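Local coordinates for protein carboxylic ester hydrolase (Aspergillus niger, PDB 7K4O) that acts as a tannin acyl hydrolase, a serine esterase of the tannase family that probably splits the gallate esters of tannins and is seen with gallic acid bound, at residues Gln221-Asn226 / Leu347-Leu352; Lys230-Tyr235 / Ile303-Thr308; Pro236-Leu241 / Asp333-Tyr338. All coordinates share one frame; numbering follows the deposited sequence.

Interaction 1: Gln221-Asn226 / Leu347-Leu352. With GDE (3,4,5-trihydroxybenzoic acid), chain J.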
# COMPACT_ATOMS: atom_id res chain seq x y z
N GLN A 221 -7.74 10.50 8.50
CA GLN A 221 -7.76 11.54 7.44
C GLN A 221 -8.79 11.20 6.37
O GLN A 221 -9.20 12.15 5.64
CB GLN A 221 -6.38 11.85 6.89
CG GLN A 221 -5.72 10.74 6.11
CD GLN A 221 -6.18 10.63 4.68
OE1 GLN A 221 -6.35 11.66 4.00
NE2 GLN A 221 -6.46 9.39 4.23
N HIS A 222 -9.27 9.97 6.29
CA HIS A 222 -10.34 9.60 5.34
C HIS A 222 -11.64 10.38 5.67
O HIS A 222 -12.49 10.43 4.78
CB HIS A 222 -10.60 8.11 5.35
CG HIS A 222 -9.72 7.32 4.44
ND1 HIS A 222 -9.78 7.49 3.06
CD2 HIS A 222 -8.79 6.35 4.69
CE1 HIS A 222 -8.96 6.60 2.49
NE2 HIS A 222 -8.31 5.89 3.48
N LEU A 223 -11.76 10.92 6.88
CA LEU A 223 -12.96 11.70 7.30
C LEU A 223 -12.71 13.17 7.03
O LEU A 223 -13.65 13.93 7.19
CB LEU A 223 -13.26 11.46 8.79
CG LEU A 223 -13.73 10.07 9.17
CD1 LEU A 223 -14.00 9.96 10.68
CD2 LEU A 223 -14.96 9.64 8.41
N TYR A 224 -11.48 13.59 6.67
CA TYR A 224 -11.15 15.03 6.57
C TYR A 224 -12.06 15.73 5.52
O TYR A 224 -12.70 16.77 5.83
CB TYR A 224 -9.69 15.26 6.25
CG TYR A 224 -9.32 16.70 6.11
CD1 TYR A 224 -9.71 17.64 7.06
CD2 TYR A 224 -8.64 17.15 5.00
CE1 TYR A 224 -9.41 18.98 6.89
CE2 TYR A 224 -8.32 18.48 4.83
CZ TYR A 224 -8.75 19.42 5.76
OH TYR A 224 -8.40 20.75 5.59
N SER A 225 -12.12 15.23 4.30
CA SER A 225 -12.99 15.82 3.24
C SER A 225 -14.44 15.97 3.74
O SER A 225 -15.04 17.04 3.51
CB SER A 225 -12.94 15.00 2.00
OG SER A 225 -11.66 15.11 1.40
N ASN A 226 -15.00 14.94 4.35
CA ASN A 226 -16.36 14.98 4.95
C ASN A 226 -16.45 16.17 5.92
O ASN A 226 -17.48 16.92 5.87
CB ASN A 226 -16.69 13.72 5.72
CG ASN A 226 -16.97 12.47 4.93
OD1 ASN A 226 -16.77 11.37 5.45
ND2 ASN A 226 -17.46 12.60 3.70
N LEU A 347 -23.96 14.91 2.68
CA LEU A 347 -22.84 14.16 3.30
C LEU A 347 -22.94 12.67 2.96
O LEU A 347 -24.01 12.06 3.07
CB LEU A 347 -22.91 14.43 4.81
CG LEU A 347 -21.93 13.66 5.68
CD1 LEU A 347 -20.51 14.10 5.33
CD2 LEU A 347 -22.20 13.95 7.15
N ASP A 348 -21.80 12.08 2.59
CA ASP A 348 -21.67 10.62 2.40
C ASP A 348 -20.42 10.17 3.18
O ASP A 348 -19.31 10.42 2.68
CB ASP A 348 -21.55 10.30 0.91
CG ASP A 348 -21.62 8.81 0.61
OD1 ASP A 348 -21.72 8.01 1.57
OD2 ASP A 348 -21.57 8.47 -0.58
N ILE A 349 -20.62 9.62 4.38
CA ILE A 349 -19.50 9.37 5.33
C ILE A 349 -18.55 8.35 4.71
O ILE A 349 -19.01 7.26 4.32
CB ILE A 349 -20.02 8.90 6.71
CG1 ILE A 349 -20.84 10.02 7.35
CG2 ILE A 349 -18.84 8.52 7.59
CD1 ILE A 349 -21.63 9.60 8.55
N ASP A 350 -17.28 8.71 4.62
CA ASP A 350 -16.26 7.80 4.04
C ASP A 350 -16.20 6.48 4.81
O ASP A 350 -16.02 6.50 6.03
CB ASP A 350 -14.92 8.49 4.03
CG ASP A 350 -13.91 7.63 3.31
OD1 ASP A 350 -13.83 7.75 2.10
OD2 ASP A 350 -13.29 6.79 3.98
N GLN A 351 -16.29 5.37 4.09
CA GLN A 351 -16.39 4.01 4.66
C GLN A 351 -15.09 3.68 5.44
O GLN A 351 -15.21 3.12 6.52
CB GLN A 351 -16.66 3.00 3.55
CG GLN A 351 -17.12 1.63 4.06
CD GLN A 351 -16.04 0.72 4.62
OE1 GLN A 351 -14.89 0.75 4.19
NE2 GLN A 351 -16.38 -0.10 5.61
N LEU A 352 -13.91 3.92 4.88
CA LEU A 352 -12.66 3.49 5.55
C LEU A 352 -12.46 4.33 6.81
O LEU A 352 -12.06 3.80 7.85
CB LEU A 352 -11.46 3.63 4.61
CG LEU A 352 -11.25 2.43 3.68
CD1 LEU A 352 -10.20 2.78 2.66
CD2 LEU A 352 -10.83 1.18 4.44
OAA GDE J . -5.60 -1.77 1.31
OAB GDE J . -6.62 -0.47 -0.17
OAC GDE J . -6.26 0.83 5.70
OAD GDE J . -6.81 4.05 2.21
OAE GDE J . -6.69 3.46 4.82
CAF GDE J . -6.20 0.07 3.36
CAG GDE J . -6.49 1.72 1.57
CAH GDE J . -6.18 -0.68 0.99
CAI GDE J . -6.34 1.09 4.31
CAJ GDE J . -6.66 2.74 2.54
CAK GDE J . -6.34 0.41 2.02
CAL GDE J . -6.55 2.42 3.87

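Interaction 2: Lys230-Tyr235 / Ile303-Thr308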
# COMPACT_ATOMS: atom_id res chain seq x y z
N LYS A 230 -18.76 19.63 5.83
CA LYS A 230 -19.66 20.00 6.97
C LYS A 230 -19.29 21.39 7.48
O LYS A 230 -20.19 22.21 7.72
CB LYS A 230 -19.49 19.07 8.17
CG LYS A 230 -20.27 17.77 8.14
CD LYS A 230 -19.83 16.89 9.31
CE LYS A 230 -19.85 17.58 10.66
NZ LYS A 230 -21.24 17.71 11.14
N THR A 231 -18.01 21.63 7.70
CA THR A 231 -17.53 22.88 8.31
C THR A 231 -17.85 24.09 7.40
O THR A 231 -18.27 25.13 7.94
CB THR A 231 -16.03 22.80 8.58
OG1 THR A 231 -15.79 21.72 9.48
CG2 THR A 231 -15.51 24.08 9.19
N LEU A 232 -17.64 23.99 6.09
CA LEU A 232 -17.92 25.08 5.13
C LEU A 232 -19.37 25.01 4.64
O LEU A 232 -19.77 25.89 3.88
CB LEU A 232 -16.94 24.97 3.96
CG LEU A 232 -15.48 25.23 4.33
CD1 LEU A 232 -14.56 24.93 3.15
CD2 LEU A 232 -15.26 26.65 4.88
N ASP A 233 -20.13 24.01 5.08
CA ASP A 233 -21.54 23.76 4.70
C ASP A 233 -21.69 23.83 3.19
O ASP A 233 -22.49 24.62 2.69
CB ASP A 233 -22.49 24.76 5.38
CG ASP A 233 -23.96 24.39 5.21
OD1 ASP A 233 -24.27 23.18 5.11
OD2 ASP A 233 -24.80 25.30 5.15
N TYR A 234 -20.92 23.03 2.45
CA TYR A 234 -21.10 22.89 0.99
C TYR A 234 -20.71 21.47 0.57
O TYR A 234 -19.62 21.03 0.89
CB TYR A 234 -20.26 23.92 0.24
CG TYR A 234 -20.45 23.79 -1.25
CD1 TYR A 234 -21.65 24.17 -1.85
CD2 TYR A 234 -19.46 23.28 -2.06
CE1 TYR A 234 -21.84 24.05 -3.21
CE2 TYR A 234 -19.63 23.18 -3.43
CZ TYR A 234 -20.82 23.55 -4.01
OH TYR A 234 -20.95 23.44 -5.35
N TYR A 235 -21.60 20.81 -0.15
CA TYR A 235 -21.45 19.42 -0.62
C TYR A 235 -21.29 19.44 -2.13
O TYR A 235 -22.27 19.39 -2.85
CB TYR A 235 -22.63 18.62 -0.08
CG TYR A 235 -22.67 18.65 1.42
CD1 TYR A 235 -21.87 17.80 2.19
CD2 TYR A 235 -23.41 19.61 2.09
CE1 TYR A 235 -21.89 17.85 3.58
CE2 TYR A 235 -23.42 19.70 3.47
CZ TYR A 235 -22.65 18.82 4.22
OH TYR A 235 -22.63 18.93 5.57
N ILE A 303 -14.39 25.45 -5.14
CA ILE A 303 -12.93 25.73 -5.10
C ILE A 303 -12.49 25.86 -3.64
O ILE A 303 -11.40 25.37 -3.30
CB ILE A 303 -12.61 26.98 -5.94
CG1 ILE A 303 -12.68 26.60 -7.42
CG2 ILE A 303 -11.27 27.56 -5.55
CD1 ILE A 303 -12.66 27.79 -8.32
N GLU A 304 -13.26 26.52 -2.79
CA GLU A 304 -12.86 26.70 -1.37
C GLU A 304 -12.77 25.30 -0.69
O GLU A 304 -11.79 25.06 0.03
CB GLU A 304 -13.86 27.59 -0.62
CG GLU A 304 -13.40 27.98 0.77
CD GLU A 304 -14.42 28.81 1.55
OE1 GLU A 304 -15.66 28.70 1.27
OE2 GLU A 304 -13.99 29.51 2.47
N VAL A 305 -13.75 24.45 -0.92
CA VAL A 305 -13.74 23.07 -0.37
C VAL A 305 -12.48 22.37 -0.92
O VAL A 305 -11.72 21.78 -0.11
CB VAL A 305 -15.01 22.30 -0.69
CG1 VAL A 305 -14.83 20.80 -0.47
CG2 VAL A 305 -16.17 22.83 0.15
N ALA A 306 -12.23 22.47 -2.22
CA ALA A 306 -11.14 21.70 -2.84
C ALA A 306 -9.83 22.19 -2.26
O ALA A 306 -8.94 21.37 -1.97
CB ALA A 306 -11.15 21.79 -4.35
N LYS A 307 -9.65 23.51 -2.15
CA LYS A 307 -8.37 24.05 -1.68
C LYS A 307 -8.18 23.61 -0.23
O LYS A 307 -7.01 23.44 0.18
CB LYS A 307 -8.32 25.58 -1.73
CG LYS A 307 -8.05 26.16 -3.09
CD LYS A 307 -7.71 27.62 -2.97
CE LYS A 307 -7.39 28.20 -4.33
NZ LYS A 307 -6.90 29.59 -4.19
N THR A 308 -9.25 23.57 0.54
CA THR A 308 -9.16 23.24 1.98
C THR A 308 -8.74 21.76 2.11
O THR A 308 -7.90 21.47 2.98
CB THR A 308 -10.47 23.59 2.70
OG1 THR A 308 -10.68 25.00 2.49
CG2 THR A 308 -10.37 23.29 4.17

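Interaction 3: Pro236-Leu241 / Asp333-Tyr338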
# COMPACT_ATOMS: atom_id res chain seq x y z
N PRO A 236 -20.06 19.47 -2.66
CA PRO A 236 -19.87 19.57 -4.10
C PRO A 236 -20.42 18.36 -4.83
O PRO A 236 -20.22 17.22 -4.39
CB PRO A 236 -18.36 19.65 -4.31
CG PRO A 236 -17.83 20.03 -2.94
CD PRO A 236 -18.78 19.40 -1.94
N PRO A 237 -21.16 18.56 -5.94
CA PRO A 237 -21.49 17.43 -6.82
C PRO A 237 -20.17 16.78 -7.25
O PRO A 237 -19.20 17.49 -7.51
CB PRO A 237 -22.21 18.06 -8.02
CG PRO A 237 -22.67 19.41 -7.51
CD PRO A 237 -21.66 19.84 -6.47
N PRO A 238 -20.09 15.44 -7.30
CA PRO A 238 -18.85 14.78 -7.73
C PRO A 238 -18.27 15.37 -9.03
O PRO A 238 -17.08 15.52 -9.16
CB PRO A 238 -19.29 13.33 -7.95
CG PRO A 238 -20.42 13.14 -6.95
CD PRO A 238 -21.14 14.48 -6.95
N CYS A 239 -19.16 15.74 -9.96
CA CYS A 239 -18.74 16.25 -11.29
C CYS A 239 -17.96 17.55 -11.13
O CYS A 239 -17.03 17.80 -11.90
CB CYS A 239 -19.98 16.48 -12.14
SG CYS A 239 -19.58 16.69 -13.88
N GLU A 240 -18.33 18.39 -10.16
CA GLU A 240 -17.64 19.68 -9.98
C GLU A 240 -16.18 19.42 -9.60
O GLU A 240 -15.29 20.12 -10.10
CB GLU A 240 -18.39 20.51 -8.94
CG GLU A 240 -17.74 21.84 -8.65
CD GLU A 240 -18.55 22.67 -7.67
OE1 GLU A 240 -19.16 22.08 -6.77
OE2 GLU A 240 -18.58 23.92 -7.83
N LEU A 241 -15.95 18.50 -8.66
CA LEU A 241 -14.57 18.17 -8.20
C LEU A 241 -13.82 17.47 -9.33
O LEU A 241 -12.62 17.75 -9.48
CB LEU A 241 -14.65 17.33 -6.93
CG LEU A 241 -15.22 18.10 -5.74
CD1 LEU A 241 -15.31 17.29 -4.47
CD2 LEU A 241 -14.42 19.36 -5.49
N ASP A 333 -12.63 10.80 -1.14
CA ASP A 333 -13.04 11.03 0.27
C ASP A 333 -14.20 12.04 0.26
O ASP A 333 -15.11 11.91 1.11
CB ASP A 333 -11.91 11.56 1.12
CG ASP A 333 -10.95 10.45 1.61
OD1 ASP A 333 -11.21 9.24 1.33
OD2 ASP A 333 -10.00 10.85 2.30
N ALA A 334 -14.15 12.99 -0.67
CA ALA A 334 -15.13 14.10 -0.71
C ALA A 334 -16.47 13.67 -1.31
O ALA A 334 -17.43 14.52 -1.31
CB ALA A 334 -14.57 15.28 -1.48
N GLU A 335 -16.57 12.47 -1.86
CA GLU A 335 -17.78 12.00 -2.58
C GLU A 335 -19.03 12.33 -1.75
O GLU A 335 -19.08 12.05 -0.54
CB GLU A 335 -17.75 10.50 -2.86
CG GLU A 335 -18.85 10.07 -3.84
CD GLU A 335 -18.52 10.31 -5.32
OE1 GLU A 335 -17.41 10.84 -5.64
OE2 GLU A 335 -19.36 9.95 -6.15
N THR A 336 -19.98 13.01 -2.40
CA THR A 336 -21.30 13.34 -1.78
C THR A 336 -22.35 12.39 -2.33
O THR A 336 -22.08 11.63 -3.24
CB THR A 336 -21.63 14.81 -2.07
OG1 THR A 336 -21.53 15.04 -3.49
CG2 THR A 336 -20.68 15.72 -1.34
N GLN A 337 -23.55 12.43 -1.77
CA GLN A 337 -24.65 11.59 -2.27
C GLN A 337 -25.88 12.47 -2.53
O GLN A 337 -26.13 13.47 -1.80
CB GLN A 337 -25.00 10.45 -1.32
CG GLN A 337 -25.44 10.89 0.06
CD GLN A 337 -25.68 9.70 0.96
OE1 GLN A 337 -26.42 8.78 0.62
NE2 GLN A 337 -25.04 9.69 2.11
N TYR A 338 -26.63 12.07 -3.54
CA TYR A 338 -27.82 12.80 -4.01
C TYR A 338 -29.04 12.35 -3.21
O TYR A 338 -29.29 11.14 -3.14
CB TYR A 338 -28.05 12.57 -5.50
CG TYR A 338 -29.09 13.50 -6.06
CD1 TYR A 338 -28.85 14.86 -6.14
CD2 TYR A 338 -30.32 13.02 -6.48
CE1 TYR A 338 -29.81 15.72 -6.64
CE2 TYR A 338 -31.29 13.87 -7.00
CZ TYR A 338 -31.02 15.22 -7.09
OH TYR A 338 -31.96 16.07 -7.59
O HOH W 1 -18.35 15.15 -4.18

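Interaction 1: Gln221-Asn226 / Leu347-Leu352
Leu-223 and Asp-350 approach to 6.1 Å between their CA atoms, and Asn-226 and Ile-349 to 6.4 Å, where the loop 347-350 passes the start of helix 224-232. Asn-226 clasps this loop with both branches of its amide, carried there by CG standing trans to its own carbonyl carbon (chi1 -73°). OD1 accepts from Asp-350 N at 2.8 Å, nearly straight at 170° and on a lone pair in the carbonyl plane; ND2 gives a more bent bond (142°) to Asp-348 O, lying above that carbonyl's plane. Bonds from both OD1 and ND2 should fix the amide's rotation. Beside it, Leu-223 CD2 meets Ile-349 CG2 at 4.1 Å.

Asp-350 OD2 approaches His-222 CB at 3.3 Å, carboxylate and imidazole planes nearly parallel. Leu-352 CB makes a CH-pi contact over one face of the His-222 ring, 4.0 Å from its centroid; Gln-221 NE2 sits above the opposite face. In the ring plane, His-222 NE2 is hydrogen-bonded to gallate OAD at 2.7 Å. Leu-352 CD1 touches gallate CAJ at 3.5 Å, so both segments line the ligand pocket.

Asp-350 N-caps helix 351-361, its OD2 bonded to Gly-353 N, and Asp-333 holds His-222 ND1. Helix 376-390 packs against Leu-223.

Interaction 2: Lys230-Tyr235 / Ile303-Thr308
Val-305 CG2 is the meeting point of this contact: Leu-232 CD1, the Tyr-234 ring atom CD2 and Tyr-234 O each lie about 4.0 Å from it. The methyl comes up at the edge of the tyrosine ring, near its plane, and the two side chains are roughly perpendicular. Leu-232 and Val-305 instead run antiparallel alongside one another. Leu-232 CD1 rests 3.9 Å from Thr-308 OG1 and also near Glu-304 CG, while Leu-232 CD2 faces Glu-304 OE2 at 3.9 Å. Glu-304 arrives there on an extended chain, with CG trans to the backbone N (chi1 -171°).

Tyr-234 O is buried with no polar partner in the model. Bonds behind the interface hold some of these groups. Within helix 300-310, Thr-308 OG1 is tied to Glu-304 O at 2.7 Å, while Thr-308 N reaches the same oxygen from the other face of its plane. Tyr-234 OH is anchored by Glu-240, and Val-228, one turn before Leu-232, extends the packing against Val-305 and Thr-308.

Tyr-234 is carried here by the end of helix 224-232. Asp-233, with positive phi (48°), is the C-prime residue of a Schellman motif, Tyr-234 N pairing with Glu-229 O and, weakly, Asp-233 N with Lys-230 O. The contact is thus a helix C-terminus packed on the side of helix 300-310 by van der Waals contacts, with no hydrogen bond between the two segments, near the protein surface.

Interaction 3: Pro236-Leu241 / Asp333-Tyr338
The Glu-335 carboxylate turns one face to the CB-CG edge of the Pro-238 ring: Pro-238 CG is 3.5 Å from Glu-335 OE2 and 4.0 Å from Glu-335 OE1, and sits above the plane of the group, not in it. The bend at chi2 (81°) folds the glutamate back to this position although its CB leaves the backbone pointing away. Proline and glutamate side chains are roughly perpendicular, a contact of ring carbons with a flat polar group.

Farther round the ring, Pro-238 CD is 3.5 Å from Thr-336 OG1, the atom that makes the direct hydrogen bond of the contact. It donates to Pro-236 O at 2.7 Å, tilted 33° from the carbonyl plane. With chi1 at 53°, OG1 sits between the backbone N and carbonyl carbon, turned to the proline loop, and CG2 also packs near that carbonyl. A water lies 2.8 Å from Pro-236 O and 3.1 Å from Ala-334 O and can donate to each, though other acceptors compete for its protons. Leu-241 CD1 closes the far end against Ala-334 CB at 3.7 Å.

Pro-237 is the N-cap of helix 238-252, and the Cys-239–Cys-285 disulfide ties the first turn to strand 282-285. Trp-345 of strand 344-346, the partner of strand 337-339, packs on Pro-237, Pro-238 and Thr-336, while Glu-229 of helix 224-232 touches Pro-236, Ala-334 and Thr-336.

In the fold
All three contacts fall in the long insertion between the parallel strands 205-209 and 410-416 of the central sheet, their centres 11 to 13 Å apart. Their first segments come in order along helix 224-232, which 1 and 2 share, and into helix 238-252; the partners run 303-308, 333-338, 347-352, so interactions 2 and 3 interleave while interaction 1 encloses both. Tyr-224 OH to Thr-308 O (2.8 Å) joins 1 and 2, Gln-337 NE2 to Leu-347 O (2.8 Å) joins 1 and 3, and Tyr-234 OH to Glu-240 OE1 (2.7 Å) joins 2 and 3. Interaction 1 alone touches gallate; interaction 3 supports it through Asp-333, and interaction 2 lies farther out.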